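Local coordinates for protein thymidylate synthase thyX (Helicobacter pylori, PDB 3N3Y) that probably catalyses the FAD-dependent reductive methylation of dUMP to dTMP, with methylenetetrahydrofolate as methyl donor and NADPH as reductant, working as a homotetramer, at residues 46-49 with 50-54; 187-190 with 191-195. One frame throughout, in Å; residues are numbered along the deposited sequence.

In the fold
Both contacts are local, each spanning one end of a helix, and they illustrate how the two extremities of helices can be brought to ligand sites. Contact 1 lies on the late turns of helix 41-51 and runs into the loop that carries F54, a residue of the FAD pocket; contact 2 opens helix 189-201. Their centres are 26 Å apart and their nearest atoms about 16 Å, so they do not touch. Contact 2 lies close to both ligands: the side chain of A187 is about 5 Å from a bound FAD and that of L188 about 5 Å from a bound dUMP. In contact 1, F54 itself touches FAD.

Contact 1: 46-49 with 50-54; sequences LIHR and VGNIF
Only the outer end of the N52 amide hangs over one face of the H48 imidazole, offset toward the rim of the ring, with the two planes 68° apart; this is a steeply tilted approach and not a parallel stack. The ring is carried there by a first torsion that sets CG of H48 opposite its backbone N (chi1 -176°). N52 also closes on the backbone of H48: its CG is 3.3 Å from H48 O, while N52 N makes only a weak bond to the same carbonyl, at 3.5 Å. In R49 the bend at chi3 (34°) folds the other flat group, the guanidinium, back along the helix, its NH1 obliquely 4.1 Å from V50 CG2; E45 is a long, weak ion-pair partner of this arginine. The V50 methyl has a closer neighbour in L46, whose CD1 is 3.5 Å away; these two side chains run alongside each other, pointing the same way, one helical turn apart.

Beneath them the helical bonds continue, V50 N to L46 O at 3.1 Å and G51 N to I47 O at 2.9 Å, and then shorten in span, for I53 N bonds to V50 O at 3.0 Å. I53 turns its CG1 back to within 3.5 Å of R49 O. The chain thus leaves its regular helix in a tight turn that delivers F54 to bound FAD. L46 and I47 pack against helix 20-30, whereas N52 and F54 rest on Q176 and R173 of helix 172-182, with N177 of the second subunit also against F54.

Contact 2: 187-190 with 191-195; sequences ALKE and MQDLA
K189 and D193, one turn apart, form a salt bridge in which K189 NZ reaches D193 OD2 at 3.2 Å, on the lone pair facing the other carboxylate oxygen. The lysine chain bends at chi2 (54°) to fold over the acid, so that its CE also lies 3.6 Å from D193 OD1. Q192 makes the second side-chain bond, and it points backward along the chain: NE2 donates to A187 O at 2.8 Å, with the acceptor close to the amide plane of Q192 although the donor stands above the carbonyl plane. Beyond CG the glutamine is extended, which carries NE2 back past L188 to that carbonyl.

Backbone bonds hold these groups in place. L188 O takes Q192 N at 3.0 Å and, weakly, M191 N as well, while the carbonyls of K189 and E190 receive the backbone N-H groups of D193 and L194. Further out, the buried carboxylate of E190 is gripped through OE1 by S73 and by Y156 of the third subunit. M191 packs on E79 and R182, which line the dUMP pocket; R182 is probably the residue that helps ionise N3 of dUMP.

L188 occupies the N-cap position, and the arrangement is that of a helix N-terminus: the first carbonyls enter the i to i+4 pattern, an i, i+4 ion pair spans the first turn, and a glutamine amide ties the incoming chain to the helix beside the dUMP site.

Contact 1: 46-49 with 50-54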
ATOM      1  N   LEU A  46      -6.519 -25.420   8.505  1.00 41.67           N
ATOM      2  CA  LEU A  46      -5.594 -25.030   7.441  1.00 49.08           C
ATOM      3  C   LEU A  46      -5.333 -23.516   7.392  1.00 46.05           C
ATOM      4  O   LEU A  46      -4.195 -23.077   7.202  1.00 41.24           O
ATOM      5  CB  LEU A  46      -6.107 -25.524   6.080  1.00 46.30           C
ATOM      6  CG  LEU A  46      -5.344 -25.046   4.836  1.00 48.96           C
ATOM      7  CD1 LEU A  46      -4.005 -25.763   4.691  1.00 44.98           C
ATOM      8  CD2 LEU A  46      -6.194 -25.242   3.601  1.00 46.48           C
ATOM      9  N   ILE A  47      -6.389 -22.727   7.570  1.00 42.69           N
ATOM     10  CA  ILE A  47      -6.267 -21.280   7.538  1.00 44.59           C
ATOM     11  C   ILE A  47      -5.296 -20.827   8.619  1.00 48.73           C
ATOM     12  O   ILE A  47      -4.434 -19.977   8.395  1.00 46.43           O
ATOM     13  CB  ILE A  47      -7.629 -20.602   7.743  1.00 42.54           C
ATOM     14  CG1 ILE A  47      -8.594 -21.020   6.632  1.00 38.82           C
ATOM     15  CG2 ILE A  47      -7.463 -19.088   7.776  1.00 45.10           C
ATOM     16  CD1 ILE A  47     -10.006 -20.508   6.806  1.00 40.46           C
ATOM     17  N   HIS A  48      -5.423 -21.435   9.788  1.00 49.13           N
ATOM     18  CA  HIS A  48      -4.614 -21.065  10.930  1.00 48.55           C
ATOM     19  C   HIS A  48      -3.149 -21.442  10.752  1.00 49.11           C
ATOM     20  O   HIS A  48      -2.260 -20.642  11.028  1.00 51.57           O
ATOM     21  CB  HIS A  48      -5.178 -21.714  12.196  1.00 53.33           C
ATOM     22  CG  HIS A  48      -4.456 -21.319  13.443  1.00 57.64           C
ATOM     23  ND1 HIS A  48      -4.791 -20.196  14.171  1.00 57.66           N
ATOM     24  CD2 HIS A  48      -3.409 -21.887  14.087  1.00 61.26           C
ATOM     25  CE1 HIS A  48      -3.985 -20.095  15.214  1.00 61.97           C
ATOM     26  NE2 HIS A  48      -3.137 -21.107  15.186  1.00 65.95           N
ATOM     27  N   ARG A  49      -2.892 -22.661  10.289  1.00 48.79           N
ATOM     28  CA  ARG A  49      -1.519 -23.141  10.192  1.00 50.08           C
ATOM     29  C   ARG A  49      -0.717 -22.459   9.082  1.00 49.51           C
ATOM     30  O   ARG A  49       0.421 -22.038   9.304  1.00 50.88           O
ATOM     31  CB  ARG A  49      -1.476 -24.663  10.034  1.00 49.50           C
ATOM     32  CG  ARG A  49      -0.074 -25.185   9.707  1.00 59.24           C
ATOM     33  CD  ARG A  49      -0.014 -26.713   9.693  1.00 61.44           C
ATOM     34  NE  ARG A  49      -1.261 -27.298   9.208  1.00 66.45           N
ATOM     35  CZ  ARG A  49      -1.543 -27.520   7.928  1.00 62.51           C
ATOM     36  NH1 ARG A  49      -0.660 -27.207   6.980  1.00 56.46           N
ATOM     37  NH2 ARG A  49      -2.717 -28.053   7.599  1.00 54.60           N
ATOM     38  N   VAL A  50      -1.310 -22.356   7.894  1.00 45.47           N
ATOM     39  CA  VAL A  50      -0.654 -21.696   6.756  1.00 48.98           C
ATOM     40  C   VAL A  50      -0.648 -20.166   6.904  1.00 45.88           C
ATOM     41  O   VAL A  50       0.361 -19.507   6.651  1.00 45.32           O
ATOM     42  CB  VAL A  50      -1.311 -22.091   5.389  1.00 48.42           C
ATOM     43  CG1 VAL A  50      -0.623 -21.388   4.236  1.00 44.87           C
ATOM     44  CG2 VAL A  50      -1.264 -23.604   5.176  1.00 48.08           C
ATOM     45  N   GLY A  51      -1.782 -19.608   7.310  1.00 45.05           N
ATOM     46  CA  GLY A  51      -1.881 -18.181   7.556  1.00 45.83           C
ATOM     47  C   GLY A  51      -0.791 -17.638   8.471  1.00 47.45           C
ATOM     48  O   GLY A  51      -0.490 -16.448   8.438  1.00 51.52           O
ATOM     49  N   ASN A  52      -0.185 -18.504   9.278  1.00 51.39           N
ATOM     50  CA  ASN A  52       0.832 -18.066  10.236  1.00 47.88           C
ATOM     51  C   ASN A  52       2.270 -18.424   9.857  1.00 48.34           C
ATOM     52  O   ASN A  52       3.195 -18.136  10.610  1.00 50.57           O
ATOM     53  CB  ASN A  52       0.505 -18.572  11.643  1.00 48.54           C
ATOM     54  CG  ASN A  52      -0.769 -17.945  12.211  1.00 55.29           C
ATOM     55  OD1 ASN A  52      -1.297 -16.962  11.675  1.00 47.88           O
ATOM     56  ND2 ASN A  52      -1.270 -18.519  13.301  1.00 57.27           N
ATOM     57  N   ILE A  53       2.459 -19.069   8.708  1.00 47.39           N
ATOM     58  CA  ILE A  53       3.785 -19.142   8.112  1.00 47.85           C
ATOM     59  C   ILE A  53       3.976 -17.794   7.445  1.00 48.33           C
ATOM     60  O   ILE A  53       3.132 -17.383   6.643  1.00 43.41           O
ATOM     61  CB  ILE A  53       3.895 -20.211   7.009  1.00 46.11           C
ATOM     62  CG1 ILE A  53       3.305 -21.549   7.463  1.00 53.17           C
ATOM     63  CG2 ILE A  53       5.347 -20.368   6.583  1.00 42.24           C
ATOM     64  CD1 ILE A  53       3.855 -22.047   8.794  1.00 58.86           C
ATOM     65  N   PHE A  54       5.066 -17.098   7.756  1.00 49.76           N
ATOM     66  CA  PHE A  54       5.195 -15.742   7.249  1.00 45.11           C
ATOM     67  C   PHE A  54       5.091 -15.645   5.730  1.00 46.75           C
ATOM     68  O   PHE A  54       4.341 -14.808   5.213  1.00 42.96           O
ATOM     69  CB  PHE A  54       6.447 -15.000   7.728  1.00 45.05           C
ATOM     70  CG  PHE A  54       6.470 -13.569   7.257  1.00 52.64           C
ATOM     71  CD1 PHE A  54       5.623 -12.623   7.837  1.00 45.53           C
ATOM     72  CD2 PHE A  54       7.263 -13.184   6.172  1.00 49.47           C
ATOM     73  CE1 PHE A  54       5.604 -11.304   7.375  1.00 51.40           C
ATOM     74  CE2 PHE A  54       7.249 -11.865   5.702  1.00 40.38           C
ATOM     75  CZ  PHE A  54       6.420 -10.927   6.305  1.00 45.48           C
TER

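Contact 2: 187-190 with 191-195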
ATOM      1  N   ALA A 187       1.872   0.230  24.299  1.00 40.25           N
ATOM      2  CA  ALA A 187       0.810   0.978  23.641  1.00 35.90           C
ATOM      3  C   ALA A 187      -0.032   1.827  24.604  1.00 37.02           C
ATOM      4  O   ALA A 187      -0.206   1.499  25.787  1.00 39.13           O
ATOM      5  CB  ALA A 187      -0.087   0.038  22.830  1.00 29.39           C
ATOM      6  N   LEU A 188      -0.567   2.915  24.070  1.00 34.08           N
ATOM      7  CA  LEU A 188      -1.464   3.781  24.819  1.00 37.73           C
ATOM      8  C   LEU A 188      -2.668   2.991  25.335  1.00 34.31           C
ATOM      9  O   LEU A 188      -3.285   2.217  24.593  1.00 33.24           O
ATOM     10  CB  LEU A 188      -1.920   4.935  23.923  1.00 35.03           C
ATOM     11  CG  LEU A 188      -2.776   6.013  24.570  1.00 38.09           C
ATOM     12  CD1 LEU A 188      -1.935   6.835  25.563  1.00 35.26           C
ATOM     13  CD2 LEU A 188      -3.402   6.879  23.494  1.00 35.34           C
ATOM     14  N   LYS A 189      -2.997   3.187  26.609  1.00 32.71           N
ATOM     15  CA  LYS A 189      -4.099   2.466  27.236  1.00 30.20           C
ATOM     16  C   LYS A 189      -5.359   2.427  26.366  1.00 35.47           C
ATOM     17  O   LYS A 189      -6.024   1.400  26.279  1.00 36.09           O
ATOM     18  CB  LYS A 189      -4.413   3.087  28.599  1.00 40.62           C
ATOM     19  CG  LYS A 189      -5.658   2.551  29.285  1.00 42.16           C
ATOM     20  CD  LYS A 189      -5.630   1.037  29.424  1.00 49.54           C
ATOM     21  CE  LYS A 189      -6.661   0.569  30.452  1.00 55.90           C
ATOM     22  NZ  LYS A 189      -7.830   1.510  30.573  1.00 56.94           N
ATOM     23  N   GLU A 190      -5.697   3.543  25.724  1.00 35.66           N
ATOM     24  CA  GLU A 190      -6.920   3.585  24.934  1.00 34.52           C
ATOM     25  C   GLU A 190      -6.826   2.679  23.711  1.00 32.60           C
ATOM     26  O   GLU A 190      -7.822   2.106  23.273  1.00 32.50           O
ATOM     27  CB  GLU A 190      -7.275   5.015  24.512  1.00 32.85           C
ATOM     28  CG  GLU A 190      -8.694   5.152  23.940  1.00 33.10           C
ATOM     29  CD  GLU A 190      -9.031   6.577  23.453  1.00 35.09           C
ATOM     30  OE1 GLU A 190      -8.204   7.507  23.638  1.00 33.21           O
ATOM     31  OE2 GLU A 190     -10.123   6.755  22.862  1.00 32.70           O
ATOM     32  N   MET A 191      -5.625   2.576  23.155  1.00 29.43           N
ATOM     33  CA  MET A 191      -5.378   1.706  22.018  1.00 31.89           C
ATOM     34  C   MET A 191      -5.394   0.222  22.412  1.00 34.68           C
ATOM     35  O   MET A 191      -5.770  -0.636  21.606  1.00 32.60           O
ATOM     36  CB  MET A 191      -4.059   2.087  21.330  1.00 32.26           C
ATOM     37  CG  MET A 191      -4.104   3.483  20.696  1.00 35.49           C
ATOM     38  SD  MET A 191      -5.446   3.678  19.472  1.00 38.27           S
ATOM     39  CE  MET A 191      -4.794   2.685  18.121  1.00 31.68           C
ATOM     40  N   GLN A 192      -4.993  -0.082  23.643  1.00 33.08           N
ATOM     41  CA  GLN A 192      -5.104  -1.458  24.134  1.00 36.86           C
ATOM     42  C   GLN A 192      -6.579  -1.823  24.283  1.00 33.21           C
ATOM     43  O   GLN A 192      -6.997  -2.916  23.915  1.00 35.25           O
ATOM     44  CB  GLN A 192      -4.361  -1.658  25.454  1.00 30.95           C
ATOM     45  CG  GLN A 192      -2.910  -1.203  25.440  1.00 33.80           C
ATOM     46  CD  GLN A 192      -2.207  -1.516  26.752  1.00 38.87           C
ATOM     47  OE1 GLN A 192      -2.654  -2.375  27.506  1.00 40.26           O
ATOM     48  NE2 GLN A 192      -1.102  -0.832  27.024  1.00 38.96           N
ATOM     49  N   ASP A 193      -7.376  -0.893  24.786  1.00 28.68           N
ATOM     50  CA  ASP A 193      -8.807  -1.125  24.873  1.00 30.96           C
ATOM     51  C   ASP A 193      -9.453  -1.256  23.491  1.00 33.26           C
ATOM     52  O   ASP A 193     -10.381  -2.041  23.307  1.00 31.87           O
ATOM     53  CB  ASP A 193      -9.501  -0.016  25.661  1.00 32.07           C
ATOM     54  CG  ASP A 193      -9.016   0.077  27.110  1.00 44.66           C
ATOM     55  OD1 ASP A 193      -8.288  -0.835  27.569  1.00 47.25           O
ATOM     56  OD2 ASP A 193      -9.369   1.073  27.787  1.00 46.48           O
ATOM     57  N   LEU A 194      -8.981  -0.473  22.524  1.00 31.38           N
ATOM     58  CA  LEU A 194      -9.521  -0.567  21.172  1.00 31.84           C
ATOM     59  C   LEU A 194      -9.189  -1.927  20.574  1.00 33.66           C
ATOM     60  O   LEU A 194     -10.035  -2.546  19.930  1.00 30.82           O
ATOM     61  CB  LEU A 194      -8.997   0.546  20.264  1.00 31.09           C
ATOM     62  CG  LEU A 194      -9.395   0.393  18.790  1.00 33.84           C
ATOM     63  CD1 LEU A 194     -10.908   0.280  18.609  1.00 28.97           C
ATOM     64  CD2 LEU A 194      -8.860   1.551  18.003  1.00 32.83           C
ATOM     65  N   ALA A 195      -7.959  -2.387  20.796  1.00 28.74           N
ATOM     66  CA  ALA A 195      -7.557  -3.689  20.302  1.00 34.03           C
ATOM     67  C   ALA A 195      -8.486  -4.762  20.885  1.00 36.98           C
ATOM     68  O   ALA A 195      -9.049  -5.583  20.152  1.00 34.56           O
ATOM     69  CB  ALA A 195      -6.079  -3.974  20.628  1.00 32.17           C
TER